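Local coordinates for protein kinase domain-containing protein (Chaetomium thermophilum, PDB 6Z3U) that probably phosphorylates serine and threonine residues of proteins, including the RNA polymerase II tail, as the cyclin-dependent kinase of the CAK complex, at residues T205-E213 against I372-H380. Residues are numbered along the deposited sequence; the frame is centred on the assembly and turned at random.
Sequences TRAVWWCHE and ITAREMLEH
In the C-terminal lobe of this CDK7-type kinase, the last turns of helix 194-213, the αE helix of the kinase fold, pack against the short helix 374-378, their segment axes 9.0 Å apart and running at 143° to each other. Ala374 is the point of nearest backbone approach, consistent with its small side chain: its CB rests 3.6 Å from Trp209 CA. With CG of Trp209 anti to the backbone N (chi1 168°), the indole swings out beside helix 374-378, and Leu378 CD1 sits over one face in a CH-pi contact, 3.8 Å from the centroid of the five-membered ring. The other branch of Leu378, CD2, lies against Thr205 CG2 and the CG of Arg206. Thr205 CG2 also meets Met377 CB at 3.7 Å, while its OG1 turns back to Met201 O within its own helix. Farther along, Arg375 bends at chi3 and brings NH2 to Glu213 OE1, a 2.8 Å salt bridge; OE1 lies in the guanidinium plane but is met from above the carboxylate plane, the groups 75° apart, and NH1 adds a weak bond to it. The NE1 edge of the indole meets a guanidinium face, the planes nearly perpendicular. An alanine at Glu213 would probably leave the Arg375 guanidinium without this countercharge and freer to turn, and strip CG from the indole face. Thr373 and Glu376 close the start of helix 374-378 with a capping box. Within the lobe, Met377 reaches helices 276-291 and 353-363, and Val208 also packs on 276-291, while Phe6 of the RING-type domain-containing chain packs against Trp209 and Leu378.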
ATOM      1  N   THR B 205      19.126   7.027   4.497  1.00 19.10           N
ATOM      2  CA  THR B 205      19.402   5.758   3.832  1.00 19.09           C
ATOM      3  C   THR B 205      18.639   4.616   4.492  1.00 27.86           C
ATOM      4  O   THR B 205      18.118   3.730   3.804  1.00 28.72           O
ATOM      5  CB  THR B 205      20.905   5.478   3.839  1.00 25.00           C
ATOM      6  OG1 THR B 205      21.599   6.572   3.226  1.00 27.65           O
ATOM      7  CG2 THR B 205      21.224   4.203   3.074  1.00 32.14           C
ATOM      8  N   ARG B 206      18.539   4.628   5.823  1.00 27.95           N
ATOM      9  CA  ARG B 206      17.752   3.599   6.495  1.00 30.42           C
ATOM     10  C   ARG B 206      16.277   3.714   6.130  1.00 30.67           C
ATOM     11  O   ARG B 206      15.596   2.699   5.948  1.00 32.40           O
ATOM     12  CB  ARG B 206      17.933   3.689   8.010  1.00 30.24           C
ATOM     13  CG  ARG B 206      19.299   3.248   8.513  1.00 36.23           C
ATOM     14  CD  ARG B 206      19.306   3.145  10.035  1.00 47.79           C
ATOM     15  NE  ARG B 206      20.591   2.691  10.559  1.00 48.47           N
ATOM     16  CZ  ARG B 206      21.566   3.493  10.980  1.00 61.95           C
ATOM     17  NH1 ARG B 206      21.417   4.813  10.949  1.00 55.23           N
ATOM     18  NH2 ARG B 206      22.697   2.968  11.434  1.00 64.78           N
ATOM     19  N   ALA B 207      15.770   4.941   5.991  1.00 30.72           N
ATOM     20  CA  ALA B 207      14.369   5.121   5.626  1.00 20.38           C
ATOM     21  C   ALA B 207      14.089   4.546   4.245  1.00 20.17           C
ATOM     22  O   ALA B 207      13.149   3.766   4.063  1.00 34.17           O
ATOM     23  CB  ALA B 207      13.999   6.603   5.680  1.00 23.91           C
ATOM     24  N   VAL B 208      14.906   4.912   3.254  1.00 25.49           N
ATOM     25  CA  VAL B 208      14.690   4.390   1.909  1.00 23.30           C
ATOM     26  C   VAL B 208      14.962   2.893   1.866  1.00 25.23           C
ATOM     27  O   VAL B 208      14.295   2.155   1.133  1.00 33.35           O
ATOM     28  CB  VAL B 208      15.553   5.151   0.889  1.00 19.31           C
ATOM     29  CG1 VAL B 208      15.357   4.588  -0.504  1.00 19.35           C
ATOM     30  CG2 VAL B 208      15.205   6.620   0.908  1.00 22.01           C
ATOM     31  N   TRP B 209      15.934   2.413   2.645  1.00 27.08           N
ATOM     32  CA  TRP B 209      16.144   0.973   2.729  1.00 24.78           C
ATOM     33  C   TRP B 209      14.896   0.278   3.256  1.00 23.98           C
ATOM     34  O   TRP B 209      14.480  -0.757   2.723  1.00 34.75           O
ATOM     35  CB  TRP B 209      17.343   0.660   3.621  1.00 36.77           C
ATOM     36  CG  TRP B 209      17.447  -0.796   3.982  1.00 32.87           C
ATOM     37  CD1 TRP B 209      18.009  -1.790   3.235  1.00 33.18           C
ATOM     38  CD2 TRP B 209      16.968  -1.418   5.181  1.00 30.67           C
ATOM     39  NE1 TRP B 209      17.913  -2.990   3.897  1.00 34.73           N
ATOM     40  CE2 TRP B 209      17.277  -2.788   5.093  1.00 29.65           C
ATOM     41  CE3 TRP B 209      16.308  -0.946   6.320  1.00 34.37           C
ATOM     42  CZ2 TRP B 209      16.949  -3.692   6.099  1.00 39.25           C
ATOM     43  CZ3 TRP B 209      15.984  -1.845   7.318  1.00 31.78           C
ATOM     44  CH2 TRP B 209      16.304  -3.203   7.201  1.00 39.33           C
ATOM     45  N   TRP B 210      14.275   0.844   4.293  1.00 24.07           N
ATOM     46  CA  TRP B 210      13.081   0.230   4.863  1.00 32.32           C
ATOM     47  C   TRP B 210      11.914   0.272   3.883  1.00 36.32           C
ATOM     48  O   TRP B 210      11.125  -0.679   3.806  1.00 34.42           O
ATOM     49  CB  TRP B 210      12.715   0.926   6.170  1.00 32.53           C
ATOM     50  CG  TRP B 210      11.535   0.332   6.850  1.00 24.67           C
ATOM     51  CD1 TRP B 210      10.359   0.957   7.137  1.00 32.62           C
ATOM     52  CD2 TRP B 210      11.400  -1.014   7.318  1.00 25.51           C
ATOM     53  NE1 TRP B 210       9.503   0.088   7.765  1.00 34.65           N
ATOM     54  CE2 TRP B 210      10.118  -1.130   7.889  1.00 26.26           C
ATOM     55  CE3 TRP B 210      12.242  -2.130   7.314  1.00 32.59           C
ATOM     56  CZ2 TRP B 210       9.656  -2.317   8.450  1.00 27.31           C
ATOM     57  CZ3 TRP B 210      11.782  -3.308   7.871  1.00 32.63           C
ATOM     58  CH2 TRP B 210      10.501  -3.392   8.432  1.00 36.61           C
ATOM     59  N   CYS B 211      11.785   1.364   3.129  1.00 31.14           N
ATOM     60  CA  CYS B 211      10.753   1.430   2.102  1.00 21.09           C
ATOM     61  C   CYS B 211      10.921   0.298   1.099  1.00 24.70           C
ATOM     62  O   CYS B 211       9.976  -0.446   0.815  1.00 34.50           O
ATOM     63  CB  CYS B 211      10.805   2.780   1.389  1.00 20.78           C
ATOM     64  SG  CYS B 211      10.238   4.174   2.377  1.00 20.87           S
ATOM     65  N   HIS B 212      12.130   0.149   0.558  1.00 21.85           N
ATOM     66  CA  HIS B 212      12.361  -0.885  -0.442  1.00 24.47           C
ATOM     67  C   HIS B 212      12.310  -2.276   0.172  1.00 24.34           C
ATOM     68  O   HIS B 212      11.889  -3.230  -0.494  1.00 22.04           O
ATOM     69  CB  HIS B 212      13.702  -0.642  -1.130  1.00 20.84           C
ATOM     70  CG  HIS B 212      13.765   0.653  -1.878  1.00 20.47           C
ATOM     71  ND1 HIS B 212      14.894   1.075  -2.546  1.00 20.24           N
ATOM     72  CD2 HIS B 212      12.837   1.621  -2.062  1.00 20.45           C
ATOM     73  CE1 HIS B 212      14.658   2.246  -3.108  1.00 20.17           C
ATOM     74  NE2 HIS B 212      13.417   2.600  -2.830  1.00 20.27           N
ATOM     75  N   GLU B 213      12.726  -2.415   1.433  1.00 29.62           N
ATOM     76  CA  GLU B 213      12.597  -3.699   2.115  1.00 29.46           C
ATOM     77  C   GLU B 213      11.145  -4.157   2.149  1.00 29.29           C
ATOM     78  O   GLU B 213      10.875  -5.364   2.187  1.00 34.13           O
ATOM     79  CB  GLU B 213      13.158  -3.597   3.534  1.00 33.46           C
ATOM     80  CG  GLU B 213      13.777  -4.887   4.070  1.00 37.72           C
ATOM     81  CD  GLU B 213      15.004  -5.330   3.284  1.00 43.99           C
ATOM     82  OE1 GLU B 213      15.327  -6.536   3.316  1.00 51.47           O
ATOM     83  OE2 GLU B 213      15.651  -4.472   2.645  1.00 36.89           O
ATOM     84  N   ILE B 372      23.904   2.026  -7.178  1.00 27.89           N
ATOM     85  CA  ILE B 372      23.935   1.291  -5.920  1.00 34.64           C
ATOM     86  C   ILE B 372      22.521   1.182  -5.357  1.00 27.07           C
ATOM     87  O   ILE B 372      21.655   2.029  -5.612  1.00 35.36           O
ATOM     88  CB  ILE B 372      24.888   1.970  -4.920  1.00 34.72           C
ATOM     89  CG1 ILE B 372      25.016   1.134  -3.645  1.00 27.46           C
ATOM     90  CG2 ILE B 372      24.404   3.372  -4.586  1.00 38.53           C
ATOM     91  CD1 ILE B 372      26.061   1.646  -2.687  1.00 27.32           C
ATOM     92  N   THR B 373      22.277   0.112  -4.606  1.00 28.68           N
ATOM     93  CA  THR B 373      20.994  -0.110  -3.956  1.00 29.14           C
ATOM     94  C   THR B 373      21.031   0.416  -2.523  1.00 29.46           C
ATOM     95  O   THR B 373      22.087   0.731  -1.975  1.00 42.03           O
ATOM     96  CB  THR B 373      20.638  -1.594  -3.961  1.00 31.28           C
ATOM     97  OG1 THR B 373      21.527  -2.302  -3.087  1.00 36.10           O
ATOM     98  CG2 THR B 373      20.745  -2.159  -5.367  1.00 31.55           C
ATOM     99  N   ALA B 374      19.851   0.504  -1.908  1.00 26.12           N
ATOM    100  CA  ALA B 374      19.783   1.018  -0.544  1.00 24.87           C
ATOM    101  C   ALA B 374      20.492   0.087   0.434  1.00 27.88           C
ATOM    102  O   ALA B 374      21.202   0.552   1.334  1.00 37.06           O
ATOM    103  CB  ALA B 374      18.329   1.227  -0.131  1.00 24.32           C
ATOM    104  N   ARG B 375      20.321  -1.229   0.278  1.00 33.02           N
ATOM    105  CA  ARG B 375      21.024  -2.165   1.152  1.00 27.39           C
ATOM    106  C   ARG B 375      22.530  -2.053   0.964  1.00 30.08           C
ATOM    107  O   ARG B 375      23.285  -1.956   1.938  1.00 34.19           O
ATOM    108  CB  ARG B 375      20.555  -3.596   0.887  1.00 37.79           C
ATOM    109  CG  ARG B 375      21.552  -4.660   1.338  1.00 36.75           C
ATOM    110  CD  ARG B 375      20.964  -6.070   1.291  1.00 58.24           C
ATOM    111  NE  ARG B 375      20.130  -6.363   2.458  1.00 73.08           N
ATOM    112  CZ  ARG B 375      18.802  -6.481   2.444  1.00 80.25           C
ATOM    113  NH1 ARG B 375      18.113  -6.342   1.316  1.00 72.78           N
ATOM    114  NH2 ARG B 375      18.157  -6.748   3.573  1.00 67.73           N
ATOM    115  N   GLU B 376      22.988  -2.053  -0.289  1.00 31.12           N
ATOM    116  CA  GLU B 376      24.410  -1.853  -0.544  1.00 28.48           C
ATOM    117  C   GLU B 376      24.883  -0.548   0.077  1.00 27.62           C
ATOM    118  O   GLU B 376      25.994  -0.467   0.612  1.00 36.35           O
ATOM    119  CB  GLU B 376      24.680  -1.852  -2.047  1.00 28.94           C
ATOM    120  CG  GLU B 376      24.446  -3.184  -2.734  1.00 30.06           C
ATOM    121  CD  GLU B 376      24.491  -3.067  -4.245  1.00 33.93           C
ATOM    122  OE1 GLU B 376      24.428  -1.926  -4.748  1.00 36.04           O
ATOM    123  OE2 GLU B 376      24.586  -4.108  -4.931  1.00 34.59           O
ATOM    124  N   MET B 377      24.036   0.479   0.034  1.00 29.27           N
ATOM    125  CA  MET B 377      24.409   1.778   0.578  1.00 25.78           C
ATOM    126  C   MET B 377      24.721   1.682   2.064  1.00 26.16           C
ATOM    127  O   MET B 377      25.676   2.302   2.545  1.00 35.39           O
ATOM    128  CB  MET B 377      23.278   2.773   0.321  1.00 26.73           C
ATOM    129  CG  MET B 377      23.728   4.208   0.145  1.00 34.91           C
ATOM    130  SD  MET B 377      22.378   5.278  -0.387  1.00 27.55           S
ATOM    131  CE  MET B 377      22.166   4.697  -2.066  1.00 23.83           C
ATOM    132  N   LEU B 378      23.935   0.899   2.805  1.00 27.50           N
ATOM    133  CA  LEU B 378      24.115   0.819   4.250  1.00 35.68           C
ATOM    134  C   LEU B 378      25.386   0.083   4.650  1.00 35.01           C
ATOM    135  O   LEU B 378      25.895   0.311   5.752  1.00 40.07           O
ATOM    136  CB  LEU B 378      22.907   0.137   4.895  1.00 34.43           C
ATOM    137  CG  LEU B 378      21.617   0.957   4.925  1.00 36.09           C
ATOM    138  CD1 LEU B 378      20.464   0.106   5.424  1.00 41.00           C
ATOM    139  CD2 LEU B 378      21.780   2.201   5.799  1.00 38.12           C
ATOM    140  N   GLU B 379      25.904  -0.794   3.796  1.00 32.33           N
ATOM    141  CA  GLU B 379      27.128  -1.526   4.095  1.00 36.03           C
ATOM    142  C   GLU B 379      28.379  -0.839   3.559  1.00 36.80           C
ATOM    143  O   GLU B 379      29.477  -1.392   3.691  1.00 43.97           O
ATOM    144  CB  GLU B 379      27.024  -2.949   3.537  1.00 40.59           C
ATOM    145  CG  GLU B 379      25.683  -3.615   3.845  1.00 38.09           C
ATOM    146  CD  GLU B 379      25.764  -5.131   3.886  1.00 46.22           C
ATOM    147  OE1 GLU B 379      26.841  -5.665   4.225  1.00 57.33           O
ATOM    148  OE2 GLU B 379      24.746  -5.789   3.582  1.00 44.36           O
ATOM    149  N   HIS B 380      28.247   0.350   2.975  1.00 33.32           N
ATOM    150  CA  HIS B 380      29.395   1.067   2.440  1.00 33.77           C
ATOM    151  C   HIS B 380      30.364   1.451   3.557  1.00 36.95           C
ATOM    152  O   HIS B 380      30.012   1.490   4.738  1.00 32.00           O
ATOM    153  CB  HIS B 380      28.929   2.312   1.684  1.00 29.79           C
ATOM    154  CG  HIS B 380      29.961   2.881   0.761  1.00 27.97           C
ATOM    155  ND1 HIS B 380      30.469   4.152   0.909  1.00 30.92           N
ATOM    156  CD2 HIS B 380      30.588   2.346  -0.312  1.00 37.18           C
ATOM    157  CE1 HIS B 380      31.360   4.381  -0.039  1.00 32.78           C
ATOM    158  NE2 HIS B 380      31.452   3.300  -0.792  1.00 33.93           N
TER